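Side-chain contacts in SusD superfamily protein (Parabacteroides distasonis, PDB 3OTN), which probably binds carbohydrate or another nutrient at the outer membrane, as a putative outer membrane member of the SusD family: residues A96-K99 and L100-E104; I139-Q143 and S144-E148; Q342-V345 and D346-K350. All coordinates share one frame; numbering follows the deposited sequence.

Interaction 1: residues A96-K99 and L100-E104; sequences ALQK and LGEFE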
loop_
_atom_site.group_PDB
_atom_site.type_symbol
_atom_site.label_atom_id
_atom_site.label_comp_id
_atom_site.label_asym_id
_atom_site.label_seq_id
_atom_site.Cartn_x
_atom_site.Cartn_y
_atom_site.Cartn_z
ATOM N N ALA A 96 -16.836 16.291 -7.809
ATOM C CA ALA A 96 -17.869 15.364 -7.351
ATOM C C ALA A 96 -18.607 15.895 -6.103
ATOM O O ALA A 96 -19.850 15.891 -6.058
ATOM C CB ALA A 96 -17.226 13.962 -7.051
ATOM N N LEU A 97 -17.854 16.379 -5.110
ATOM C CA LEU A 97 -18.458 16.909 -3.890
ATOM C C LEU A 97 -19.249 18.187 -4.158
ATOM O O LEU A 97 -20.305 18.389 -3.554
ATOM C CB LEU A 97 -17.429 17.115 -2.784
ATOM C CG LEU A 97 -16.838 15.844 -2.150
ATOM C CD1 LEU A 97 -15.572 16.122 -1.291
ATOM C CD2 LEU A 97 -17.908 15.088 -1.397
ATOM N N GLN A 98 -18.763 19.042 -5.054
ATOM C CA GLN A 98 -19.502 20.274 -5.397
ATOM C C GLN A 98 -20.819 19.910 -6.064
ATOM O O GLN A 98 -21.866 20.386 -5.653
ATOM C CB GLN A 98 -18.709 21.170 -6.330
ATOM C CG GLN A 98 -19.420 22.486 -6.666
ATOM C CD GLN A 98 -18.837 23.209 -7.867
ATOM O OE1 GLN A 98 -18.861 22.701 -8.993
ATOM N NE2 GLN A 98 -18.363 24.422 -7.644
ATOM N N LYS A 99 -20.774 19.001 -7.042
ATOM C CA LYS A 99 -21.993 18.620 -7.763
ATOM C C LYS A 99 -22.972 17.800 -6.907
ATOM O O LYS A 99 -24.197 18.040 -6.950
ATOM C CB LYS A 99 -21.684 17.948 -9.100
ATOM C CG LYS A 99 -20.904 18.841 -10.131
ATOM C CD LYS A 99 -21.745 20.036 -10.566
ATOM C CE LYS A 99 -21.180 20.786 -11.792
ATOM N NZ LYS A 99 -21.640 22.207 -11.707
ATOM N N LEU A 100 -22.460 16.873 -6.102
ATOM C CA LEU A 100 -23.326 16.096 -5.183
ATOM C C LEU A 100 -24.138 16.976 -4.217
ATOM O O LEU A 100 -25.282 16.642 -3.882
ATOM C CB LEU A 100 -22.542 15.027 -4.422
ATOM C CG LEU A 100 -22.128 13.834 -5.306
ATOM C CD1 LEU A 100 -21.023 12.995 -4.631
ATOM C CD2 LEU A 100 -23.341 12.950 -5.675
ATOM N N GLY A 101 -23.550 18.094 -3.781
ATOM C CA GLY A 101 -24.218 19.053 -2.907
ATOM C C GLY A 101 -25.331 19.844 -3.561
ATOM O O GLY A 101 -26.109 20.469 -2.866
ATOM N N GLU A 102 -25.405 19.823 -4.888
ATOM C CA GLU A 102 -26.435 20.524 -5.649
ATOM C C GLU A 102 -27.644 19.658 -5.984
ATOM O O GLU A 102 -28.590 20.162 -6.588
ATOM C CB GLU A 102 -25.835 21.055 -6.957
ATOM C CG GLU A 102 -24.699 22.057 -6.741
ATOM C CD GLU A 102 -23.986 22.443 -8.035
ATOM O OE1 GLU A 102 -24.282 21.826 -9.078
ATOM O OE2 GLU A 102 -23.140 23.375 -8.008
ATOM N N PHE A 103 -27.613 18.366 -5.632
ATOM C CA PHE A 103 -28.786 17.482 -5.789
ATOM C C PHE A 103 -29.806 17.819 -4.702
ATOM O O PHE A 103 -29.479 17.741 -3.515
ATOM C CB PHE A 103 -28.383 16.005 -5.656
ATOM C CG PHE A 103 -27.772 15.441 -6.888
ATOM C CD1 PHE A 103 -26.452 15.684 -7.184
ATOM C CD2 PHE A 103 -28.514 14.682 -7.772
ATOM C CE1 PHE A 103 -25.871 15.166 -8.333
ATOM C CE2 PHE A 103 -27.933 14.175 -8.934
ATOM C CZ PHE A 103 -26.605 14.423 -9.210
ATOM N N GLU A 104 -31.023 18.182 -5.085
ATOM C CA GLU A 104 -32.058 18.549 -4.092
ATOM C C GLU A 104 -33.157 17.504 -3.926
ATOM O O GLU A 104 -33.510 17.163 -2.795
ATOM C CB GLU A 104 -32.665 19.909 -4.433
ATOM C CG GLU A 104 -31.600 20.989 -4.581
ATOM C CD GLU A 104 -32.142 22.388 -4.399
ATOM O OE1 GLU A 104 -33.255 22.685 -4.898
ATOM O OE2 GLU A 104 -31.433 23.191 -3.756
#
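A96 gives its backbone oxygen to L100, four residues on. L100 N donates to A96 O over 2.8 Å with an N-H...O angle of 163°. The L100 side chain then bends back over the acceptor. Its chi1 of -73° sets CG beside the backbone N and anti to the carbonyl carbon, and from there L100 CG comes within 3.2 Å of A96 O. The oxygen is therefore gripped by one amide and covered by leucine carbons. L97 takes part mainly through its backbone. L97 O receives G101 N at 3.3 Å, a longer bond. Q98 meets E102 at the last turn. Q98 CG lies 4.1 Å from E102 OE2, and the amide and carboxylate planes are 18° apart. E102 CG also passes near the backbone oxygen of Q98. K99 meets E102 with its side chain and both E102 and F103 with its backbone oxygen. Its chain bends at chi2, which brings K99 CD alongside the carboxylate, 3.4 Å from E102 OE1. K99 NZ stands 3.7 Å from E102 OE1, so the salt bridge is long. K99 O accepts from E102 N at 3.0 Å. The F103 ring meets K99 O with its edge, F103 CD1 being 3.3 Å away and the oxygen near the ring plane. A type I turn from L100 to F103 takes the chain out of the helix. This is the C-terminal end of helix 79-100, in the helical N-terminal part of the SusD fold. A96, L97 and L100 pack on helix 108-133, through V118, R122 and M115. K99, L100 and F103 reach helix 15-25, where F103 rests on A19 and L22.

Interaction 2: residues I139-Q143 and S144-E148; sequences ITTVQ and SELGE. With EDO (1,2-ethanediol), chain M; EDO (1,2-ethanediol), chain R.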
loop_
_atom_site.group_PDB
_atom_site.type_symbol
_atom_site.label_atom_id
_atom_site.label_comp_id
_atom_site.label_asym_id
_atom_site.label_seq_id
_atom_site.Cartn_x
_atom_site.Cartn_y
_atom_site.Cartn_z
ATOM N N ILE A 139 -5.715 21.695 -1.685
ATOM C CA ILE A 139 -6.726 21.973 -2.700
ATOM C C ILE A 139 -7.998 21.183 -2.419
ATOM O O ILE A 139 -8.006 19.948 -2.498
ATOM C CB ILE A 139 -6.211 21.604 -4.116
ATOM C CG1 ILE A 139 -4.953 22.391 -4.465
ATOM C CG2 ILE A 139 -7.274 21.896 -5.184
ATOM C CD1 ILE A 139 -4.254 21.887 -5.714
ATOM N N THR A 140 -9.046 21.902 -2.051
ATOM C CA THR A 140 -10.367 21.330 -1.838
ATOM C C THR A 140 -11.430 22.043 -2.660
ATOM O O THR A 140 -12.616 21.769 -2.475
ATOM C CB THR A 140 -10.783 21.426 -0.331
ATOM O OG1 THR A 140 -10.745 22.786 0.082
ATOM C CG2 THR A 140 -9.843 20.620 0.544
ATOM N N THR A 141 -11.041 22.958 -3.546
ATOM C CA THR A 141 -12.012 23.682 -4.359
ATOM C C THR A 141 -11.782 23.312 -5.815
ATOM O O THR A 141 -10.682 22.922 -6.194
ATOM C CB THR A 141 -11.935 25.235 -4.156
ATOM O OG1 THR A 141 -10.883 25.786 -4.938
ATOM C CG2 THR A 141 -11.695 25.587 -2.715
ATOM N N VAL A 142 -12.834 23.431 -6.625
ATOM C CA VAL A 142 -12.738 23.132 -8.034
ATOM C C VAL A 142 -11.744 24.126 -8.654
ATOM O O VAL A 142 -11.604 25.266 -8.172
ATOM C CB VAL A 142 -14.135 23.121 -8.729
ATOM C CG1 VAL A 142 -15.044 22.061 -8.033
ATOM C CG2 VAL A 142 -14.768 24.507 -8.721
ATOM N N GLN A 143 -11.030 23.672 -9.684
ATOM C CA GLN A 143 -9.923 24.454 -10.267
ATOM C C GLN A 143 -10.294 25.839 -10.753
ATOM O O GLN A 143 -9.520 26.772 -10.564
ATOM C CB GLN A 143 -9.229 23.686 -11.399
ATOM C CG GLN A 143 -8.487 22.452 -10.924
ATOM C CD GLN A 143 -7.705 21.771 -12.039
ATOM O OE1 GLN A 143 -7.419 22.372 -13.080
ATOM N NE2 GLN A 143 -7.338 20.513 -11.816
ATOM N N SER A 144 -11.467 25.975 -11.371
ATOM C CA SER A 144 -11.941 27.274 -11.858
ATOM C C SER A 144 -12.208 28.279 -10.727
ATOM O O SER A 144 -12.224 29.474 -10.968
ATOM C CB SER A 144 -13.201 27.126 -12.752
ATOM O OG SER A 144 -14.375 26.708 -12.032
ATOM N N GLU A 145 -12.400 27.795 -9.501
ATOM C CA GLU A 145 -12.676 28.673 -8.357
ATOM C C GLU A 145 -11.456 28.911 -7.484
ATOM O O GLU A 145 -11.566 29.590 -6.476
ATOM C CB GLU A 145 -13.827 28.115 -7.528
ATOM C CG GLU A 145 -15.124 28.087 -8.307
ATOM C CD GLU A 145 -16.285 27.517 -7.516
ATOM O OE1 GLU A 145 -16.207 27.461 -6.269
ATOM O OE2 GLU A 145 -17.283 27.122 -8.160
ATOM N N LEU A 146 -10.309 28.352 -7.859
ATOM C CA LEU A 146 -9.025 28.732 -7.249
ATOM C C LEU A 146 -8.641 30.143 -7.713
ATOM O O LEU A 146 -8.846 30.519 -8.886
ATOM C CB LEU A 146 -7.900 27.752 -7.637
ATOM C CG LEU A 146 -7.979 26.353 -7.042
ATOM C CD1 LEU A 146 -6.984 25.416 -7.710
ATOM C CD2 LEU A 146 -7.763 26.415 -5.532
ATOM N N GLY A 147 -8.084 30.910 -6.785
ATOM C CA GLY A 147 -7.621 32.265 -7.069
ATOM C C GLY A 147 -6.373 32.341 -7.941
ATOM O O GLY A 147 -6.273 33.222 -8.806
ATOM N N GLU A 148 -5.417 31.447 -7.696
ATOM C CA GLU A 148 -4.144 31.418 -8.432
ATOM C C GLU A 148 -3.741 29.953 -8.610
ATOM O O GLU A 148 -3.656 29.209 -7.633
ATOM C CB GLU A 148 -3.054 32.235 -7.688
ATOM C CG GLU A 148 -1.616 32.161 -8.288
ATOM C CD GLU A 148 -1.544 32.452 -9.801
ATOM O OE1 GLU A 148 -1.917 33.572 -10.220
ATOM O OE2 GLU A 148 -1.095 31.563 -10.568
HETATM C C1 EDO M . -6.389 19.752 -8.045
HETATM O O1 EDO M . -7.306 20.652 -8.692
HETATM C C2 EDO M . -5.681 18.829 -9.022
HETATM O O2 EDO M . -4.831 19.492 -9.973
HETATM C C1 EDO R . -15.479 20.526 -2.885
HETATM O O1 EDO R . -15.776 21.513 -3.863
HETATM C C2 EDO R . -15.503 21.161 -1.502
HETATM O O2 EDO R . -14.623 20.454 -0.621
#
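L146 lies against Q143, T141 and I139. L146 CB is 3.5 Å from Q143 O, the acceptor of the L146 amide. With chi1 at -70°, CG sits beside the backbone N, anti to the carbonyl carbon, and comes near the T141 hydroxyl. The two methyls then part. L146 CD2 closes on the T141 hydroxyl, 3.2 Å from T141 OG1. L146 CD1 passes near Q143 CA and comes to 4.3 Å from I139 CG2 in loose apolar contact. T141 OG1 itself makes a weak hydrogen bond to V142 O. The backbone here is a short 3-10 turn in the loop between helices 108-133 and 156-172. E145 N bonds V142 O at 3.0 Å and L146 N bonds Q143 O at 3.2 Å. On another side of the turn V142 CG2 packs against the extended chain of E145, 3.6 Å from E145 CD. V142 also touches L95 and Q98 of helix 79-100. E145 OE2 has a weak hydrogen bond from Q98 NE2. Q143 sends its amide to a bound 1,2-ethanediol, probably from the crystallisation liquor. Q143 NE2 donates weakly to O1 of that molecule over 3.1 Å, while I139 CG2 borders its C1.

Interaction 3: residues Q342-V345 and D346-K350; sequences QVAV and DNTAK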
loop_
_atom_site.group_PDB
_atom_site.type_symbol
_atom_site.label_atom_id
_atom_site.label_comp_id
_atom_site.label_asym_id
_atom_site.label_seq_id
_atom_site.Cartn_x
_atom_site.Cartn_y
_atom_site.Cartn_z
ATOM N N GLN A 342 -1.860 -18.113 -10.400
ATOM C CA GLN A 342 -1.405 -19.279 -11.106
ATOM C C GLN A 342 -2.121 -19.499 -12.439
ATOM O O GLN A 342 -1.486 -19.872 -13.424
ATOM C CB GLN A 342 -1.533 -20.518 -10.238
ATOM C CG GLN A 342 -0.860 -21.736 -10.852
ATOM C CD GLN A 342 -0.541 -22.803 -9.825
ATOM O OE1 GLN A 342 -1.380 -23.112 -8.961
ATOM N NE2 GLN A 342 0.688 -23.361 -9.894
ATOM N N VAL A 343 -3.423 -19.242 -12.481
ATOM C CA VAL A 343 -4.165 -19.291 -13.744
ATOM C C VAL A 343 -3.604 -18.273 -14.750
ATOM O O VAL A 343 -3.436 -18.586 -15.922
ATOM C CB VAL A 343 -5.704 -19.097 -13.529
ATOM C CG1 VAL A 343 -6.417 -18.936 -14.871
ATOM C CG2 VAL A 343 -6.271 -20.341 -12.768
ATOM N N ALA A 344 -3.272 -17.081 -14.275
ATOM C CA ALA A 344 -2.734 -16.039 -15.147
ATOM C C ALA A 344 -1.351 -16.444 -15.687
ATOM O O ALA A 344 -1.074 -16.330 -16.905
ATOM C CB ALA A 344 -2.694 -14.684 -14.420
ATOM N N VAL A 345 -0.516 -16.964 -14.796
ATOM C CA VAL A 345 0.870 -17.284 -15.144
ATOM C C VAL A 345 0.923 -18.511 -16.040
ATOM O O VAL A 345 1.659 -18.506 -17.014
ATOM C CB VAL A 345 1.767 -17.465 -13.881
ATOM C CG1 VAL A 345 3.229 -17.930 -14.250
ATOM C CG2 VAL A 345 1.796 -16.172 -13.049
ATOM N N ASP A 346 0.193 -19.564 -15.689
ATOM C CA ASP A 346 0.233 -20.813 -16.437
ATOM C C ASP A 346 -0.570 -20.817 -17.726
ATOM O O ASP A 346 -0.234 -21.572 -18.650
ATOM C CB ASP A 346 -0.274 -21.996 -15.601
ATOM C CG ASP A 346 0.625 -22.354 -14.432
ATOM O OD1 ASP A 346 1.773 -21.879 -14.325
ATOM O OD2 ASP A 346 0.150 -23.143 -13.596
ATOM N N ASN A 347 -1.634 -20.020 -17.816
ATOM C CA ASN A 347 -2.606 -20.211 -18.884
ATOM C C ASN A 347 -2.993 -18.916 -19.614
ATOM O O ASN A 347 -2.773 -18.798 -20.807
ATOM C CB ASN A 347 -3.823 -20.938 -18.289
ATOM C CG ASN A 347 -4.839 -21.347 -19.330
ATOM O OD1 ASN A 347 -5.252 -20.528 -20.147
ATOM N ND2 ASN A 347 -5.268 -22.617 -19.297
ATOM N N THR A 348 -3.562 -17.949 -18.895
ATOM C CA THR A 348 -4.237 -16.865 -19.603
ATOM C C THR A 348 -3.432 -15.607 -19.875
ATOM O O THR A 348 -3.787 -14.906 -20.791
ATOM C CB THR A 348 -5.511 -16.428 -18.859
ATOM O OG1 THR A 348 -5.148 -15.855 -17.605
ATOM C CG2 THR A 348 -6.477 -17.635 -18.649
ATOM N N ALA A 349 -2.434 -15.280 -19.044
ATOM C CA ALA A 349 -1.696 -13.999 -19.150
ATOM C C ALA A 349 -2.613 -12.778 -18.975
ATOM O O ALA A 349 -2.341 -11.693 -19.485
ATOM C CB ALA A 349 -0.897 -13.927 -20.506
ATOM N N LYS A 350 -3.692 -12.965 -18.202
ATOM C CA LYS A 350 -4.680 -11.934 -17.922
ATOM C C LYS A 350 -5.154 -12.107 -16.478
ATOM O O LYS A 350 -6.154 -12.798 -16.208
ATOM C CB LYS A 350 -5.885 -12.025 -18.875
ATOM C CG LYS A 350 -5.616 -11.796 -20.347
ATOM C CD LYS A 350 -6.931 -11.808 -21.125
ATOM C CE LYS A 350 -6.727 -11.751 -22.627
ATOM N NZ LYS A 350 -8.005 -11.923 -23.335
#
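V343 O accepts both N347 N and T348 N at 3.0 Å in a wider pi-type turn, and A349, with positive phi, leaves the helix after its amide bonds A344 O. Earlier in the helix the Q342 and D346 side chains cross at a slant. Q342 CG is 3.2 Å from D346 OD2, with the amide and carboxylate planes 43° apart. Both polar ends share a partner: Y312 OH hydrogen-bonds Q342 NE2 and D346 OD1. Helix 342-348 lies within the RagB/SusD region, and T348 ends it with an ST turn. T348 OG1, set between its backbone N and carbonyl carbon by a chi1 of 66°, accepts from K350 N at 3.3 Å. T348 OG1 also rests 3.5 Å from A344 CA, and T348 CG2 touches V343 CG1 at 4.0 Å. A valine here would probably leave K350 N without its side-chain acceptor, undoing the ST turn. On the buried side, A344 packs on Y278, and V345 on S276 and F340. The backbone of V345 also hydrogen-bonds that of A277.

From the N terminus the three contacts come in series, and none nests within or crosses another. Each is local, turning the chain within a few residues. Interaction 1 ends helix 79-100 and starts the loop to helix 108-133. Interaction 2 lies in the loop that follows helix 108-133, ahead of helix 156-172. Although helix 108-133 separates them in sequence, these two touch: Q98 reaches E145 and V142, so the loop is tied to helix 79-100. Interaction 3 is remote, spanning helix 342-348 and its exit in the RagB/SusD region. Its nearest atoms are about 30 Å from interaction 1 and about 33 Å from interaction 2.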